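Local coordinates for protein dihydroneopterin triphosphate diphosphatase (Escherichia coli O157:H7, PDB 5U7F) that probably hydrolyses dihydroneopterin triphosphate to dihydroneopterin monophosphate and diphosphate in folate biosynthesis, and also cleaves nucleoside triphosphates, with a preference for dATP, at residues His89-Ala92 and Pro93-Arg97; Asn138-Ala141 and Ile142-Val146. One frame throughout, in Å; residues are numbered along the deposited sequence.

Interaction 1 (His89-Ala92 and Pro93-Arg97); sequences HRYA and PGVTR. With SO4 (sulfate ion), chain B.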
loop_
_atom_site.group_PDB
_atom_site.type_symbol
_atom_site.label_atom_id
_atom_site.label_comp_id
_atom_site.label_asym_id
_atom_site.label_seq_id
_atom_site.Cartn_x
_atom_site.Cartn_y
_atom_site.Cartn_z
ATOM N N HIS A 89 19.068 1.060 3.700
ATOM C CA HIS A 89 19.714 1.331 4.994
ATOM C C HIS A 89 18.781 0.963 6.169
ATOM O O HIS A 89 19.251 0.618 7.247
ATOM C CB HIS A 89 20.140 2.831 5.075
ATOM C CG HIS A 89 18.986 3.777 4.983
ATOM N ND1 HIS A 89 18.667 4.451 3.824
ATOM C CD2 HIS A 89 18.041 4.125 5.893
ATOM C CE1 HIS A 89 17.573 5.168 4.025
ATOM N NE2 HIS A 89 17.180 4.995 5.273
ATOM N N ARG A 90 17.471 1.038 5.937
ATOM C CA ARG A 90 16.442 0.739 6.938
ATOM C C ARG A 90 16.310 -0.756 7.236
ATOM O O ARG A 90 15.540 -1.134 8.124
ATOM C CB ARG A 90 15.061 1.237 6.482
ATOM C CG ARG A 90 14.803 2.736 6.498
ATOM C CD ARG A 90 14.957 3.384 7.874
ATOM N NE ARG A 90 14.569 2.535 8.998
ATOM C CZ ARG A 90 13.334 2.413 9.477
ATOM N NH1 ARG A 90 12.321 3.079 8.931
ATOM N NH2 ARG A 90 13.119 1.614 10.514
ATOM N N TYR A 91 16.962 -1.595 6.434
ATOM C CA TYR A 91 16.886 -3.054 6.648
ATOM C C TYR A 91 18.197 -3.639 7.162
ATOM O O TYR A 91 19.278 -3.076 6.979
ATOM C CB TYR A 91 16.502 -3.766 5.357
ATOM C CG TYR A 91 15.142 -3.356 4.847
ATOM C CD1 TYR A 91 14.973 -2.163 4.140
ATOM C CD2 TYR A 91 14.033 -4.150 5.057
ATOM C CE1 TYR A 91 13.732 -1.785 3.650
ATOM C CE2 TYR A 91 12.793 -3.777 4.576
ATOM C CZ TYR A 91 12.645 -2.591 3.876
ATOM O OH TYR A 91 11.403 -2.218 3.402
ATOM N N ALA A 92 18.094 -4.809 7.776
ATOM C CA ALA A 92 19.253 -5.441 8.384
ATOM C C ALA A 92 20.364 -5.676 7.372
ATOM O O ALA A 92 20.112 -5.827 6.173
ATOM C CB ALA A 92 18.847 -6.748 9.036
ATOM N N PRO A 93 21.615 -5.719 7.852
ATOM C CA PRO A 93 22.732 -5.905 6.929
ATOM C C PRO A 93 22.570 -7.140 6.042
ATOM O O PRO A 93 22.221 -8.230 6.525
ATOM C CB PRO A 93 23.946 -6.042 7.876
ATOM C CG PRO A 93 23.551 -5.232 9.067
ATOM C CD PRO A 93 22.071 -5.442 9.229
ATOM N N GLY A 94 22.762 -6.939 4.741
ATOM C CA GLY A 94 22.700 -8.015 3.773
ATOM C C GLY A 94 21.314 -8.227 3.190
ATOM O O GLY A 94 21.134 -9.049 2.274
ATOM N N VAL A 95 20.330 -7.529 3.741
ATOM C CA VAL A 95 18.951 -7.634 3.249
ATOM C C VAL A 95 18.757 -6.689 2.059
ATOM O O VAL A 95 18.900 -5.492 2.199
ATOM C CB VAL A 95 17.922 -7.284 4.340
ATOM C CG1 VAL A 95 16.526 -7.202 3.742
ATOM C CG2 VAL A 95 17.921 -8.339 5.435
ATOM N N THR A 96 18.447 -7.255 0.905
ATOM C CA THR A 96 18.231 -6.499 -0.330
ATOM C C THR A 96 16.910 -6.814 -1.078
ATOM O O THR A 96 16.553 -6.134 -2.054
ATOM C CB THR A 96 19.405 -6.781 -1.285
ATOM O OG1 THR A 96 19.429 -8.177 -1.605
ATOM C CG2 THR A 96 20.739 -6.395 -0.657
ATOM N N ARG A 97 16.213 -7.862 -0.642
ATOM C CA ARG A 97 14.975 -8.338 -1.292
ATOM C C ARG A 97 13.797 -8.171 -0.351
ATOM O O ARG A 97 13.924 -8.482 0.827
ATOM C CB ARG A 97 15.077 -9.830 -1.689
ATOM C CG ARG A 97 16.342 -10.220 -2.476
ATOM C CD ARG A 97 16.370 -9.601 -3.857
ATOM N NE ARG A 97 15.222 -10.053 -4.666
ATOM C CZ ARG A 97 14.856 -9.499 -5.815
ATOM N NH1 ARG A 97 15.541 -8.486 -6.313
ATOM N NH2 ARG A 97 13.810 -9.972 -6.469
HETATM S S SO4 B . 13.487 -6.425 -9.358
HETATM O O1 SO4 B . 14.644 -5.950 -10.120
HETATM O O2 SO4 B . 13.905 -7.529 -8.505
HETATM O O3 SO4 B . 13.003 -5.318 -8.531
HETATM O O4 SO4 B . 12.446 -6.868 -10.278
#
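The Tyr91 ring meets Val95 obliquely: Val95 CG1 lies 3.8 Å from Tyr91 CB and 4.2 Å from ring atom CD2, and the two side chains cross at about a right angle. The other flat group, the Arg97 guanidinium, receives sulfate oxygen O2 at its edge and in its plane. Two hydrogen bonds converge on that oxygen, from Arg97 NH1 at 2.9 Å and, less straight, from Arg97 NH2 at 3.2 Å. The sulfate, probably from the crystallisation liquor, is also hydrogen-bonded to Trp136 NE1 and the backbone N of Glu82, while Arg97 forms salt bridges with Glu80 and Glu82. Between these groups the chain reverses through a type II beta turn, Ala92 to Val95, in the loop leading into strand 97-107 of the Nudix fold. Tyr91 touches Lys7 and Ile83, inferred substrate-binding positions, so this loop probably borders the substrate pocket. Val95 N closes the turn on Ala92 O at 3.0 Å, with an N-H...O angle of 156°. Gly94, at phi 91°, has only hydrogen where a CB would crowd the carbonyl oxygen of Pro93. With its CG2 anti to the carbonyl carbon, Val95 brings that methyl within 4.0 Å of Ala92 CB. Arg88 NH1 also bonds to Ala92 O.

Interaction 2 (Asn138-Ala141 and Ile142-Val146); sequences NRQA and IEQFV
Four successive i to i+4 hydrogen bonds, from the amides of Ile142, Glu143, Gln144 and Phe145 to the carbonyls of Asn138, Arg139, Gln140 and Ala141, define an alpha-helical backbone, with a wider pi-type turn overlapping at 143-146. This is helix 136-147 of the Nudix fold, whose Ala141 packs on Leu13 and Val15 of strand 10-18, while Ile142 faces Ala126, Ala129 and Ala130 of helix 126-132. The bonds become less straight along the series, the angle at hydrogen falling to 139° at Phe145. Along one side, Gln140 and Gln144 run side by side in the same direction with their amide planes 66° apart; Gln140 CG lies 3.7 Å from Gln144 CD. Arg77 NH1 bonds to Gln140 OE1 and weakly to Gln144 OE1, bridging both amides. Arg139 and Glu143 are likewise side by side, but the Arg139 methylene CG lies against the Glu143 carboxylate carbon CD at 3.8 Å; the charged atoms do not touch, Arg139 NE staying 4.9 Å from Glu143 OE2. Asn138 ND2 has its polar partner in Ser38 OG, and Ile142 CD1 approaches that nitrogen to 3.6 Å. With its CG anti to the carbonyl carbon (chi1 -72°), Phe145 turns its ring edge to Ala141 O, which lies near the ring plane, 3.7 Å from Phe145 CD2.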
loop_
_atom_site.group_PDB
_atom_site.type_symbol
_atom_site.label_atom_id
_atom_site.label_comp_id
_atom_site.label_asym_id
_atom_site.label_seq_id
_atom_site.Cartn_x
_atom_site.Cartn_y
_atom_site.Cartn_z
ATOM N N ASN A 138 3.406 -2.027 -7.064
ATOM C CA ASN A 138 2.246 -1.137 -6.857
ATOM C C ASN A 138 1.544 -0.847 -8.171
ATOM O O ASN A 138 0.308 -0.929 -8.258
ATOM C CB ASN A 138 2.689 0.166 -6.189
ATOM C CG ASN A 138 1.576 0.863 -5.383
ATOM O OD1 ASN A 138 1.888 1.582 -4.407
ATOM N ND2 ASN A 138 0.283 0.678 -5.780
ATOM N N ARG A 139 2.324 -0.530 -9.191
ATOM C CA ARG A 139 1.789 -0.351 -10.526
ATOM C C ARG A 139 1.038 -1.571 -11.006
ATOM O O ARG A 139 -0.126 -1.478 -11.452
ATOM C CB ARG A 139 2.899 -0.033 -11.487
ATOM C CG ARG A 139 2.490 -0.054 -12.952
ATOM C CD ARG A 139 3.547 0.622 -13.797
ATOM N NE ARG A 139 4.718 -0.228 -13.909
ATOM C CZ ARG A 139 5.939 0.040 -13.457
ATOM N NH1 ARG A 139 6.240 1.180 -12.808
ATOM N NH2 ARG A 139 6.876 -0.874 -13.686
ATOM N N GLN A 140 1.695 -2.721 -10.908
ATOM C CA GLN A 140 1.102 -3.953 -11.416
ATOM C C GLN A 140 -0.201 -4.293 -10.671
ATOM O O GLN A 140 -1.175 -4.755 -11.269
ATOM C CB GLN A 140 2.101 -5.107 -11.310
ATOM C CG GLN A 140 1.631 -6.390 -12.000
ATOM C CD GLN A 140 2.685 -7.521 -11.999
ATOM O OE1 GLN A 140 2.342 -8.695 -11.866
ATOM N NE2 GLN A 140 3.940 -7.162 -12.181
ATOM N N ALA A 141 -0.240 -4.033 -9.370
ATOM C CA ALA A 141 -1.418 -4.340 -8.582
ATOM C C ALA A 141 -2.585 -3.444 -9.011
ATOM O O ALA A 141 -3.697 -3.921 -9.148
ATOM C CB ALA A 141 -1.131 -4.193 -7.095
ATOM N N ILE A 142 -2.314 -2.167 -9.240
ATOM C CA ILE A 142 -3.357 -1.240 -9.706
ATOM C C ILE A 142 -3.889 -1.752 -11.059
ATOM O O ILE A 142 -5.106 -1.836 -11.286
ATOM C CB ILE A 142 -2.808 0.200 -9.807
ATOM C CG1 ILE A 142 -2.510 0.736 -8.408
ATOM C CG2 ILE A 142 -3.832 1.156 -10.522
ATOM C CD1 ILE A 142 -1.723 2.064 -8.417
ATOM N N GLU A 143 -2.978 -2.139 -11.941
ATOM C CA GLU A 143 -3.357 -2.566 -13.290
ATOM C C GLU A 143 -4.212 -3.816 -13.259
ATOM O O GLU A 143 -5.235 -3.913 -13.962
ATOM C CB GLU A 143 -2.130 -2.796 -14.170
ATOM C CG GLU A 143 -1.361 -1.498 -14.494
ATOM C CD GLU A 143 -0.052 -1.689 -15.270
ATOM O OE1 GLU A 143 0.627 -2.733 -15.123
ATOM O OE2 GLU A 143 0.322 -0.756 -16.021
ATOM N N GLN A 144 -3.849 -4.756 -12.410
ATOM C CA GLN A 144 -4.510 -6.042 -12.441
ATOM C C GLN A 144 -5.783 -6.108 -11.606
ATOM O O GLN A 144 -6.641 -6.950 -11.881
ATOM C CB GLN A 144 -3.519 -7.126 -12.004
ATOM C CG GLN A 144 -2.400 -7.294 -13.006
ATOM C CD GLN A 144 -1.435 -8.413 -12.618
ATOM O OE1 GLN A 144 -1.440 -8.880 -11.473
ATOM N NE2 GLN A 144 -0.606 -8.846 -13.572
ATOM N N PHE A 145 -5.938 -5.239 -10.604
ATOM C CA PHE A 145 -7.061 -5.379 -9.680
ATOM C C PHE A 145 -7.972 -4.166 -9.609
ATOM O O PHE A 145 -9.061 -4.258 -9.059
ATOM C CB PHE A 145 -6.541 -5.725 -8.286
ATOM C CG PHE A 145 -6.004 -7.130 -8.184
ATOM C CD1 PHE A 145 -6.849 -8.198 -7.882
ATOM C CD2 PHE A 145 -4.678 -7.393 -8.434
ATOM C CE1 PHE A 145 -6.357 -9.505 -7.815
ATOM C CE2 PHE A 145 -4.185 -8.691 -8.357
ATOM C CZ PHE A 145 -5.023 -9.742 -8.057
ATOM N N VAL A 146 -7.559 -3.049 -10.186
ATOM C CA VAL A 146 -8.464 -1.900 -10.314
ATOM C C VAL A 146 -8.934 -1.766 -11.745
ATOM O O VAL A 146 -10.140 -1.755 -12.021
ATOM C CB VAL A 146 -7.811 -0.565 -9.887
ATOM C CG1 VAL A 146 -8.824 0.593 -10.085
ATOM C CG2 VAL A 146 -7.383 -0.656 -8.433
#

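How the interactions relate
Interaction 1 comes first along the chain, in the loop between strands 72-82 and 97-107; interaction 2 follows on helix 136-147. Their centres are 26 Å apart and their nearest atoms about 12 Å, so they do not touch. Interaction 1 lies at the surface, 20 Å from the chain centre, whereas interaction 2 is partly buried at 11 Å. Strand 97-107 relates them: Arg97 begins it, and the helix packs on its Trp102 and Cys104. The side chains of Tyr91 and Asn138 lie about 9 and 10 Å, respectively, from bound cobalt, near the metal-binding region but too far to be ligands. In this crystal a sulfate is hydrogen-bonded to both Arg97 and Trp136.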